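Local atomic coordinates of ABC transporter periplasmic peptide-binding protein (PDB entry 4QFL), a protein that binds dipeptides in the periplasm, here Ala-Phe, and probably delivers them to an ABC transporter for uptake into the cell. Residues A[34-39]-A[49-54]; A[42-47]-A[55-60]; A[221-226]-A[241-246]; A[379-384]-A[412-417]. All blocks are in the same frame, centred on the assembly; numbering follows the deposited sequence.

Contact 1 (A[34-39]-A[49-54]); sequences CAEANP and TGSTID. With PHE (phenylalanine), chain D.
Glu36 and Ser51 meet where the loop leaving strand 30-35 passes the first turn of helix 50-60, a strand-loop-helix connection of the periplasmic binding protein fold whose helix begins at the bound dipeptide. Among the direct polar contacts, Ser51 OG donates to Glu36 OE2 at 3.2 Å, arriving from above the carboxylate plane. Glu36 reaches the helix because CG sits between its backbone N and carbonyl carbon (chi1 78°) and the chain then bends at chi2. The same OE2 forms a salt bridge with Arg383, which makes Glu36 a second-shell residue behind the arginine that holds the ligand carboxylate. Cutting the side chain back to an alanine would probably leave Arg383 without this counter-charge and Ser51 OG without this acceptor, so that the guanidinium is held less firmly from behind.

Water carries the other polar links. One molecule donates to both Glu36 OE1 and Asp54 OD2, and so probably eases the repulsion between carboxylates whose OE2 (Glu36) and OD2 (Asp54) are 4.6 Å apart. A second bridges Ala37 O and Ser51 O. A third donates to Asn38 O and accepts from Thr52 OG1 at 2.6 Å, while Val40 N donates to that hydroxyl.

Apolar packing is modest: Ala37 CB rests 3.8 Å from Ser51 CB, and Thr52 CG2 lies 3.8 Å from Pro39 CB. At the helix start, whose dipole would probably favour an anion, Gly50 N donates to PHE OXT at 2.8 Å (146° at the hydrogen); a CB on Gly50 would clash with that oxygen.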
# COMPACT_ATOMS: atom_id res chain seq x y z
N CYS A 34 -0.42 18.45 -3.87
CA CYS A 34 -0.19 18.55 -2.43
C CYS A 34 -0.16 17.17 -1.81
O CYS A 34 -1.20 16.53 -1.68
CB CYS A 34 -1.30 19.35 -1.73
SG CYS A 34 -0.87 21.08 -1.34
N ALA A 35 1.04 16.75 -1.42
CA ALA A 35 1.29 15.40 -0.90
C ALA A 35 1.33 15.35 0.62
O ALA A 35 1.82 16.26 1.28
CB ALA A 35 2.60 14.88 -1.47
N GLU A 36 0.82 14.26 1.18
CA GLU A 36 0.69 14.14 2.63
C GLU A 36 1.97 13.71 3.37
O GLU A 36 2.03 13.75 4.59
CB GLU A 36 -0.49 13.22 3.00
CG GLU A 36 -0.22 11.71 2.86
CD GLU A 36 -0.49 11.17 1.47
OE1 GLU A 36 -0.62 11.97 0.51
OE2 GLU A 36 -0.57 9.93 1.33
N ALA A 37 3.01 13.31 2.63
CA ALA A 37 4.25 12.90 3.29
C ALA A 37 5.44 12.91 2.36
O ALA A 37 5.30 12.88 1.15
CB ALA A 37 4.09 11.54 3.93
N ASN A 38 6.61 12.95 2.97
CA ASN A 38 7.88 12.86 2.28
C ASN A 38 8.05 11.45 1.69
O ASN A 38 7.68 10.46 2.34
CB ASN A 38 8.94 13.19 3.33
CG ASN A 38 10.32 13.35 2.76
OD1 ASN A 38 11.23 12.62 3.14
ND2 ASN A 38 10.50 14.31 1.87
N PRO A 39 8.57 11.32 0.46
CA PRO A 39 8.83 9.97 -0.05
C PRO A 39 10.07 9.38 0.61
O PRO A 39 11.03 10.11 0.81
CB PRO A 39 9.10 10.20 -1.54
CG PRO A 39 9.72 11.57 -1.58
CD PRO A 39 9.03 12.36 -0.49
N THR A 49 4.68 2.02 1.59
CA THR A 49 3.92 3.19 2.02
C THR A 49 3.31 3.95 0.86
O THR A 49 4.01 4.46 0.01
CB THR A 49 4.78 4.14 2.83
OG1 THR A 49 5.20 3.46 4.02
CG2 THR A 49 3.96 5.37 3.20
N GLY A 50 1.99 4.05 0.86
CA GLY A 50 1.27 4.65 -0.25
C GLY A 50 1.68 6.07 -0.58
O GLY A 50 1.69 6.46 -1.74
N SER A 51 2.00 6.84 0.46
CA SER A 51 2.41 8.23 0.30
C SER A 51 3.60 8.33 -0.63
O SER A 51 3.66 9.22 -1.46
CB SER A 51 2.79 8.80 1.66
OG SER A 51 1.88 8.35 2.63
N THR A 52 4.55 7.42 -0.49
CA THR A 52 5.73 7.42 -1.35
C THR A 52 5.39 6.93 -2.74
O THR A 52 5.79 7.54 -3.72
CB THR A 52 6.84 6.55 -0.77
OG1 THR A 52 7.26 7.09 0.48
CG2 THR A 52 8.03 6.51 -1.71
N ILE A 53 4.66 5.82 -2.82
CA ILE A 53 4.29 5.24 -4.11
C ILE A 53 3.43 6.18 -4.94
O ILE A 53 3.55 6.24 -6.17
CB ILE A 53 3.57 3.88 -3.92
CG1 ILE A 53 4.47 2.89 -3.17
CG2 ILE A 53 3.16 3.32 -5.26
CD1 ILE A 53 5.84 2.70 -3.81
N ASP A 54 2.55 6.93 -4.27
CA ASP A 54 1.68 7.86 -4.97
C ASP A 54 2.52 8.88 -5.72
O ASP A 54 2.11 9.36 -6.77
CB ASP A 54 0.72 8.56 -4.00
CG ASP A 54 -0.54 7.75 -3.73
OD1 ASP A 54 -0.75 6.73 -4.41
OD2 ASP A 54 -1.34 8.14 -2.85
N PHE D . 0.21 1.03 2.81
CA PHE D . -0.26 1.79 3.97
C PHE D . -0.75 3.15 3.53
O PHE D . -1.69 3.69 4.09
CB PHE D . 0.88 1.99 4.96
CG PHE D . 1.28 0.75 5.68
CD1 PHE D . 0.32 -0.06 6.27
CD2 PHE D . 2.60 0.39 5.78
CE1 PHE D . 0.67 -1.19 6.95
CE2 PHE D . 2.97 -0.74 6.46
CZ PHE D . 2.00 -1.54 7.05
OXT PHE D . -0.20 3.74 2.59
O HOH W 1 -1.32 7.54 -0.20
O HOH W 2 -1.06 10.74 -2.22
O HOH W 3 3.05 11.79 -0.17
O HOH W 4 6.12 8.18 2.54

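Contact 2 (A[42-47]-A[55-60]); sequences FNPQVT and IIANQL
Phe42 and Pro44 press on Ile56 from two directions, as the loop ahead of helix 50-60 folds back along the helix it leads into. The loop is shaped by an Asx turn at Asn43 that runs into the 3-10 segment 44-46.

The tight part of the contact is Ile56. Its CG1 takes the position between the backbone N and the carbonyl carbon (chi1 67°), and this splits the two branches of the side chain between the two loop residues. CG2 meets the Phe42 ring obliquely, 3.5 Å from CD2. CD1 reaches further and lies across the loop backbone, 3.6 Å from Pro44 N, while also touching the proline ring at CD (3.7 Å). One isoleucine thereby fills the angle between an aromatic ring and a proline.

Away from Ile56 the fit slackens. Leu60 CD1 stands at the edge of the Phe42 ring, near its plane, 4.2 Å from CD2, and Ala57 CB comes no nearer than 4.4 Å to Pro44 CG. The Phe42 ring has other company, with Tyr215 and Tyr218 meeting it edge-to-face. Val46 and Asn58, which take no part in the contact, are the partly exposed residues of the two segments.

Behind the packing surface the loop is stiffened by its own polar bonds, which probably helps to hold Pro44 against the helix. Gln45 N donates to Asn43 OD1 from above the carbonyl plane, closing the Asx turn. In return Asn43 ND2, which also bonds Asp204, gives a nearly straight hydrogen bond (175°) to Gln45 OE1 at 3.1 Å.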
# COMPACT_ATOMS: atom_id res chain seq x y z
N PHE A 42 13.17 6.85 -3.97
CA PHE A 42 12.65 6.99 -5.32
C PHE A 42 12.57 5.64 -6.05
O PHE A 42 12.34 5.58 -7.25
CB PHE A 42 13.40 8.06 -6.10
CG PHE A 42 13.02 9.44 -5.67
CD1 PHE A 42 13.68 10.06 -4.64
CD2 PHE A 42 11.93 10.06 -6.24
CE1 PHE A 42 13.29 11.32 -4.21
CE2 PHE A 42 11.54 11.31 -5.82
CZ PHE A 42 12.22 11.93 -4.81
N ASN A 43 12.73 4.57 -5.28
CA ASN A 43 12.54 3.22 -5.78
C ASN A 43 11.40 2.52 -5.05
O ASN A 43 11.50 2.25 -3.85
CB ASN A 43 13.83 2.42 -5.64
CG ASN A 43 13.65 0.97 -5.99
OD1 ASN A 43 12.62 0.57 -6.52
ND2 ASN A 43 14.67 0.18 -5.70
N PRO A 44 10.31 2.21 -5.77
CA PRO A 44 9.10 1.61 -5.18
C PRO A 44 9.36 0.28 -4.48
O PRO A 44 8.57 -0.12 -3.63
CB PRO A 44 8.19 1.41 -6.39
CG PRO A 44 8.67 2.40 -7.40
CD PRO A 44 10.14 2.49 -7.21
N GLN A 45 10.43 -0.40 -4.87
CA GLN A 45 10.80 -1.70 -4.29
C GLN A 45 10.99 -1.69 -2.78
O GLN A 45 10.76 -2.70 -2.12
CB GLN A 45 12.10 -2.20 -4.92
CG GLN A 45 12.00 -2.58 -6.38
CD GLN A 45 13.27 -3.23 -6.86
OE1 GLN A 45 14.36 -2.85 -6.44
NE2 GLN A 45 13.13 -4.21 -7.74
N VAL A 46 11.43 -0.56 -2.24
CA VAL A 46 11.91 -0.51 -0.87
C VAL A 46 10.85 -0.06 0.15
O VAL A 46 11.15 0.09 1.34
CB VAL A 46 13.18 0.37 -0.78
CG1 VAL A 46 14.21 -0.08 -1.82
CG2 VAL A 46 12.86 1.82 -0.96
N THR A 47 9.61 0.12 -0.30
CA THR A 47 8.56 0.59 0.58
C THR A 47 7.20 -0.04 0.27
O THR A 47 6.97 -0.50 -0.85
CB THR A 47 8.42 2.11 0.46
OG1 THR A 47 7.64 2.60 1.55
CG2 THR A 47 7.74 2.47 -0.84
N ILE A 55 3.69 9.20 -5.18
CA ILE A 55 4.60 10.16 -5.82
C ILE A 55 5.38 9.55 -6.99
O ILE A 55 5.39 10.12 -8.08
CB ILE A 55 5.62 10.76 -4.81
CG1 ILE A 55 4.89 11.50 -3.70
CG2 ILE A 55 6.59 11.71 -5.51
CD1 ILE A 55 5.79 11.99 -2.59
N ILE A 56 6.01 8.40 -6.78
CA ILE A 56 7.04 7.91 -7.69
C ILE A 56 6.65 6.84 -8.72
O ILE A 56 7.20 6.81 -9.81
CB ILE A 56 8.28 7.39 -6.90
CG1 ILE A 56 7.92 6.14 -6.10
CG2 ILE A 56 8.83 8.48 -5.99
CD1 ILE A 56 9.09 5.55 -5.32
N ALA A 57 5.72 5.96 -8.37
CA ALA A 57 5.53 4.72 -9.11
C ALA A 57 5.02 4.88 -10.54
O ALA A 57 5.69 4.50 -11.50
CB ALA A 57 4.63 3.78 -8.33
N ASN A 58 3.82 5.45 -10.69
CA ASN A 58 3.22 5.61 -12.00
C ASN A 58 3.83 6.75 -12.78
O ASN A 58 3.60 6.86 -13.98
CB ASN A 58 1.70 5.83 -11.90
CG ASN A 58 0.97 4.61 -11.44
OD1 ASN A 58 0.27 4.62 -10.43
ND2 ASN A 58 1.14 3.52 -12.17
N GLN A 59 4.58 7.61 -12.10
CA GLN A 59 5.14 8.79 -12.75
C GLN A 59 6.51 8.53 -13.39
O GLN A 59 6.75 8.92 -14.52
CB GLN A 59 5.21 9.96 -11.77
CG GLN A 59 3.87 10.63 -11.51
CD GLN A 59 2.84 9.71 -10.89
OE1 GLN A 59 3.01 9.24 -9.76
NE2 GLN A 59 1.77 9.44 -11.62
N LEU A 60 7.40 7.86 -12.66
CA LEU A 60 8.76 7.67 -13.16
C LEU A 60 8.95 6.34 -13.86
O LEU A 60 9.93 6.17 -14.57
CB LEU A 60 9.76 7.76 -12.02
CG LEU A 60 9.88 9.10 -11.31
CD1 LEU A 60 10.70 8.91 -10.06
CD2 LEU A 60 10.54 10.11 -12.22

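Contact 3 (A[221-226]-A[241-246]); sequences DHLVRF and QLVYDI
Phe226 and Leu242 pair through both backbone N-H groups, and so do Val224 and Tyr244. Strands 223-226 and 241-246 run antiparallel (170°), their axes approaching to 4.6 Å. The bond from Phe226 N to Leu242 O, 2.8 Å long, lies nearly along the C=O axis, and Tyr244 N meets Val224 O in the carbonyl plane, also at 2.8 Å. Beyond these pairs Ile246 N donates to His222 O, from above its carbonyl plane. In the intervening non-hydrogen-bonded positions Val243 CA makes a CA-H...O contact to Val224 O.

The hairpin belongs to a mixed sheet in which strand 30-35 runs parallel to 241-246 on the far side from 223-228. On the other side of 223-228, a classic beta bulge sets His222 and Leu223 both opposite Arg219.

Val224, Phe226, Leu242 and Tyr244 share one face, which packs against helix 50-60. Val224 CG1 sits only 3.3 Å from Tyr244 CB, and the Val224 chi1 of 25°, well off a staggered value, suggests strain. Phe226 crosses the tyrosine obliquely, ring planes 70° apart, with CE2 3.9 Å from Tyr244 CE1. Replacing Tyr244 by an alanine would probably open a gap beside Phe226 CE2, so that this ring is held less firmly. On the opposite face the Arg225 side chain lies alongside Val243, bringing Arg225 NH1 3.6 Å from Val243 CG2, while Arg225 NE forms a salt bridge with Glu217.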
# COMPACT_ATOMS: atom_id res chain seq x y z
N ASP A 221 11.56 17.03 2.46
CA ASP A 221 10.42 17.49 3.25
C ASP A 221 9.73 18.69 2.64
O ASP A 221 8.71 19.15 3.15
CB ASP A 221 10.84 17.77 4.70
CG ASP A 221 11.22 16.50 5.44
OD1 ASP A 221 10.41 15.54 5.46
OD2 ASP A 221 12.34 16.45 5.99
N HIS A 222 10.26 19.20 1.53
CA HIS A 222 9.69 20.40 0.93
C HIS A 222 9.08 20.12 -0.42
O HIS A 222 7.89 20.35 -0.62
CB HIS A 222 10.72 21.53 0.80
CG HIS A 222 10.17 22.79 0.21
ND1 HIS A 222 10.96 23.73 -0.42
CD2 HIS A 222 8.90 23.26 0.14
CE1 HIS A 222 10.21 24.73 -0.84
NE2 HIS A 222 8.95 24.47 -0.52
N LEU A 223 9.87 19.62 -1.36
CA LEU A 223 9.29 19.35 -2.66
C LEU A 223 9.98 18.31 -3.52
O LEU A 223 11.13 17.95 -3.30
CB LEU A 223 9.09 20.64 -3.46
CG LEU A 223 10.27 21.49 -3.91
CD1 LEU A 223 11.22 20.76 -4.87
CD2 LEU A 223 9.72 22.74 -4.57
N VAL A 224 9.23 17.83 -4.50
CA VAL A 224 9.78 17.00 -5.54
C VAL A 224 9.33 17.57 -6.89
O VAL A 224 8.18 17.96 -7.07
CB VAL A 224 9.45 15.50 -5.35
CG1 VAL A 224 8.20 15.33 -4.54
CG2 VAL A 224 9.37 14.78 -6.68
N ARG A 225 10.28 17.66 -7.81
CA ARG A 225 10.04 18.19 -9.12
C ARG A 225 10.39 17.14 -10.17
O ARG A 225 11.48 16.56 -10.15
CB ARG A 225 10.87 19.46 -9.31
CG ARG A 225 10.58 20.22 -10.57
CD ARG A 225 11.61 21.32 -10.76
NE ARG A 225 11.75 22.17 -9.59
CZ ARG A 225 10.90 23.13 -9.25
NH1 ARG A 225 9.82 23.34 -9.99
NH2 ARG A 225 11.10 23.87 -8.18
N PHE A 226 9.43 16.87 -11.06
CA PHE A 226 9.63 16.01 -12.22
C PHE A 226 9.34 16.81 -13.48
O PHE A 226 8.62 17.82 -13.45
CB PHE A 226 8.64 14.84 -12.21
CG PHE A 226 8.81 13.87 -11.07
CD1 PHE A 226 10.02 13.70 -10.43
CD2 PHE A 226 7.73 13.10 -10.66
CE1 PHE A 226 10.16 12.80 -9.39
CE2 PHE A 226 7.86 12.19 -9.61
CZ PHE A 226 9.08 12.04 -8.98
N GLN A 241 5.55 20.08 -16.47
CA GLN A 241 6.13 20.05 -15.15
C GLN A 241 5.15 19.49 -14.14
O GLN A 241 3.95 19.74 -14.23
CB GLN A 241 6.53 21.46 -14.71
CG GLN A 241 7.86 21.93 -15.24
CD GLN A 241 8.34 23.17 -14.49
OE1 GLN A 241 7.69 23.61 -13.53
NE2 GLN A 241 9.47 23.73 -14.91
N LEU A 242 5.68 18.74 -13.20
CA LEU A 242 4.92 18.18 -12.10
C LEU A 242 5.71 18.44 -10.83
O LEU A 242 6.83 17.94 -10.69
CB LEU A 242 4.78 16.68 -12.27
CG LEU A 242 3.38 16.08 -12.41
CD1 LEU A 242 3.52 14.55 -12.41
CD2 LEU A 242 2.48 16.56 -11.28
N VAL A 243 5.15 19.22 -9.91
CA VAL A 243 5.77 19.41 -8.62
C VAL A 243 4.86 18.82 -7.54
O VAL A 243 3.64 19.00 -7.59
CB VAL A 243 6.03 20.90 -8.32
CG1 VAL A 243 6.93 21.04 -7.10
CG2 VAL A 243 6.66 21.59 -9.52
N TYR A 244 5.46 18.11 -6.60
CA TYR A 244 4.77 17.68 -5.38
C TYR A 244 5.18 18.59 -4.22
O TYR A 244 6.37 18.77 -3.93
CB TYR A 244 5.10 16.23 -5.03
CG TYR A 244 4.58 15.23 -6.02
CD1 TYR A 244 5.27 14.96 -7.19
CD2 TYR A 244 3.40 14.56 -5.79
CE1 TYR A 244 4.80 14.05 -8.10
CE2 TYR A 244 2.90 13.65 -6.70
CZ TYR A 244 3.62 13.39 -7.85
OH TYR A 244 3.15 12.48 -8.76
N ASP A 245 4.18 19.17 -3.57
CA ASP A 245 4.39 20.04 -2.43
C ASP A 245 4.16 19.21 -1.18
O ASP A 245 3.03 18.85 -0.88
CB ASP A 245 3.39 21.20 -2.50
CG ASP A 245 3.53 22.17 -1.34
OD1 ASP A 245 4.12 21.79 -0.32
OD2 ASP A 245 3.03 23.31 -1.46
N ILE A 246 5.23 18.88 -0.48
CA ILE A 246 5.12 18.03 0.70
C ILE A 246 4.52 18.79 1.87
O ILE A 246 5.18 19.64 2.48
CB ILE A 246 6.46 17.47 1.10
CG1 ILE A 246 7.11 16.78 -0.10
CG2 ILE A 246 6.30 16.51 2.26
CD1 ILE A 246 6.28 15.68 -0.66

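Contact 4 (A[379-384]-A[412-417]). With PHE (phenylalanine), chain D.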
# COMPACT_ATOMS: atom_id res chain seq x y z
N MET A 379 -2.31 7.18 13.44
CA MET A 379 -1.70 7.78 12.24
C MET A 379 -1.86 9.30 12.22
O MET A 379 -2.91 9.82 12.61
CB MET A 379 -2.31 7.16 10.98
CG MET A 379 -2.21 5.65 10.96
SD MET A 379 -3.03 4.87 9.55
CE MET A 379 -4.74 5.01 10.06
N PRO A 380 -0.81 10.01 11.77
CA PRO A 380 -0.79 11.48 11.75
C PRO A 380 -1.44 12.09 10.50
O PRO A 380 -1.67 13.29 10.45
CB PRO A 380 0.70 11.79 11.75
CG PRO A 380 1.29 10.67 10.97
CD PRO A 380 0.47 9.44 11.30
N VAL A 381 -1.73 11.26 9.51
CA VAL A 381 -2.26 11.74 8.24
C VAL A 381 -3.50 10.94 7.84
O VAL A 381 -3.69 9.80 8.27
CB VAL A 381 -1.22 11.59 7.13
CG1 VAL A 381 -0.12 12.63 7.28
CG2 VAL A 381 -0.64 10.19 7.16
N SER A 382 -4.33 11.54 7.00
CA SER A 382 -5.53 10.88 6.47
C SER A 382 -5.18 9.78 5.47
O SER A 382 -4.32 9.97 4.60
CB SER A 382 -6.42 11.93 5.79
OG SER A 382 -7.54 11.31 5.18
N ARG A 383 -5.83 8.62 5.59
CA ARG A 383 -5.67 7.52 4.63
C ARG A 383 -7.05 7.14 4.15
O ARG A 383 -8.05 7.46 4.79
CB ARG A 383 -5.01 6.28 5.26
CG ARG A 383 -3.92 6.56 6.27
CD ARG A 383 -2.75 7.30 5.65
NE ARG A 383 -2.19 6.62 4.49
CZ ARG A 383 -1.84 7.23 3.36
NH1 ARG A 383 -2.00 8.54 3.21
NH2 ARG A 383 -1.33 6.52 2.36
N ILE A 384 -7.12 6.44 3.02
CA ILE A 384 -8.40 6.00 2.50
C ILE A 384 -9.18 5.24 3.56
O ILE A 384 -10.38 5.45 3.74
CB ILE A 384 -8.22 5.09 1.30
CG1 ILE A 384 -7.49 5.83 0.19
CG2 ILE A 384 -9.58 4.59 0.80
CD1 ILE A 384 -7.07 4.93 -0.95
N TYR A 412 3.32 9.96 15.76
CA TYR A 412 4.57 10.49 15.22
C TYR A 412 4.42 10.74 13.73
O TYR A 412 3.48 10.25 13.11
CB TYR A 412 5.74 9.52 15.44
CG TYR A 412 6.03 9.15 16.89
CD1 TYR A 412 6.82 9.95 17.68
CD2 TYR A 412 5.52 7.99 17.44
CE1 TYR A 412 7.09 9.62 19.01
CE2 TYR A 412 5.78 7.64 18.76
CZ TYR A 412 6.56 8.46 19.54
OH TYR A 412 6.82 8.11 20.85
N GLU A 413 5.34 11.50 13.16
CA GLU A 413 5.43 11.70 11.71
C GLU A 413 5.17 10.37 10.98
O GLU A 413 5.65 9.31 11.40
CB GLU A 413 6.81 12.29 11.34
CG GLU A 413 7.07 12.54 9.85
CD GLU A 413 7.46 11.29 9.10
OE1 GLU A 413 8.16 10.45 9.70
OE2 GLU A 413 7.06 11.13 7.93
N TRP A 414 4.41 10.44 9.89
CA TRP A 414 3.92 9.26 9.17
C TRP A 414 4.96 8.20 8.93
O TRP A 414 4.77 7.05 9.34
CB TRP A 414 3.30 9.69 7.85
CG TRP A 414 2.68 8.62 6.98
CD1 TRP A 414 2.75 8.55 5.62
CD2 TRP A 414 1.87 7.50 7.39
NE1 TRP A 414 2.06 7.47 5.16
CE2 TRP A 414 1.50 6.80 6.21
CE3 TRP A 414 1.43 7.01 8.62
CZ2 TRP A 414 0.71 5.65 6.23
CZ3 TRP A 414 0.64 5.86 8.63
CH2 TRP A 414 0.29 5.20 7.44
N ASN A 415 6.06 8.55 8.27
CA ASN A 415 7.11 7.57 7.98
C ASN A 415 7.79 7.01 9.24
O ASN A 415 8.12 5.83 9.32
CB ASN A 415 8.16 8.14 7.02
CG ASN A 415 7.58 8.46 5.64
OD1 ASN A 415 6.78 7.70 5.08
ND2 ASN A 415 7.99 9.59 5.09
N THR A 416 8.01 7.88 10.23
CA THR A 416 8.55 7.47 11.52
C THR A 416 7.60 6.48 12.19
O THR A 416 8.02 5.47 12.74
CB THR A 416 8.68 8.68 12.46
OG1 THR A 416 9.55 9.65 11.87
CG2 THR A 416 9.23 8.26 13.82
N PHE A 417 6.32 6.82 12.14
CA PHE A 417 5.25 6.01 12.69
C PHE A 417 5.30 4.58 12.17
O PHE A 417 5.30 3.62 12.95
CB PHE A 417 3.92 6.66 12.29
CG PHE A 417 2.72 6.05 12.93
CD1 PHE A 417 2.36 6.41 14.21
CD2 PHE A 417 1.92 5.17 12.23
CE1 PHE A 417 1.23 5.87 14.79
CE2 PHE A 417 0.80 4.63 12.80
CZ PHE A 417 0.45 4.98 14.09
N PHE D . 0.21 1.03 2.81
CA PHE D . -0.26 1.79 3.97
C PHE D . -0.75 3.15 3.53
O PHE D . -1.69 3.69 4.09
CB PHE D . 0.88 1.99 4.96
CG PHE D . 1.28 0.75 5.68
CD1 PHE D . 0.32 -0.06 6.27
CD2 PHE D . 2.60 0.39 5.78
CE1 PHE D . 0.67 -1.19 6.95
CE2 PHE D . 2.97 -0.74 6.46
CZ PHE D . 2.00 -1.54 7.05
OXT PHE D . -0.20 3.74 2.59
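Oxygen O of the bound PHE carboxylate is gripped by Arg383 NE at 3.0 Å and weakly by NH2, while Trp414, packed against that arginine, turns an indole edge to the same oxygen. Arg383 NH2 donates to PHE OXT at 3.0 Å, completing a fork that lies edge-on to the carboxylate. Bends at chi2 and chi3 fold the arginine back so that the indole lies over one face of its guanidinium, the planes 46° apart and NE 3.5 Å from Trp414 CZ2. Arg383 NH1, paired with Glu36, also bonds Ser382 O.

Val381 CG2 makes a CH-pi contact over the five-membered ring of Trp414, 3.8 Å from its centroid. Met379 CG wedges between Trp414 CZ3 and Phe417 CE2, and its SD forms an oblique Met-aromatic contact with the indole. Helix 414-422 starts here with a capping bond: Glu413 is its N-cap, with OE1 taking Thr416 N at 2.6 Å as well as Thr416 OG1.

Arg383 and Trp414 thus meet the terminal carboxylate, a group every dipeptide carries, and reading this shared feature is consistent with the multispecific recognition of dipeptides.

In the fold
From the N terminus, strand 30-35 leads into the loop that contact 1 closes on the start of helix 50-60. Contact 2 crosses it: segment 42-47 lies within that loop but reaches beyond it to the later turns of the same helix. Contacts 3 and 4 follow in series. Contact 3 closes a hairpin whose strand 241-246 flanks strand 30-35, and its Phe226 touches Leu60 and Phe42 of contact 2, while its Tyr244 packs on Ile55 and Gln59. Contact 4, much later in the chain, ties the loop after strand 373-378 to helix 414-422. It meets contact 1 through the Glu36-Arg383 salt bridge and the shared ligand, whereas contacts 2 and 4 do not touch.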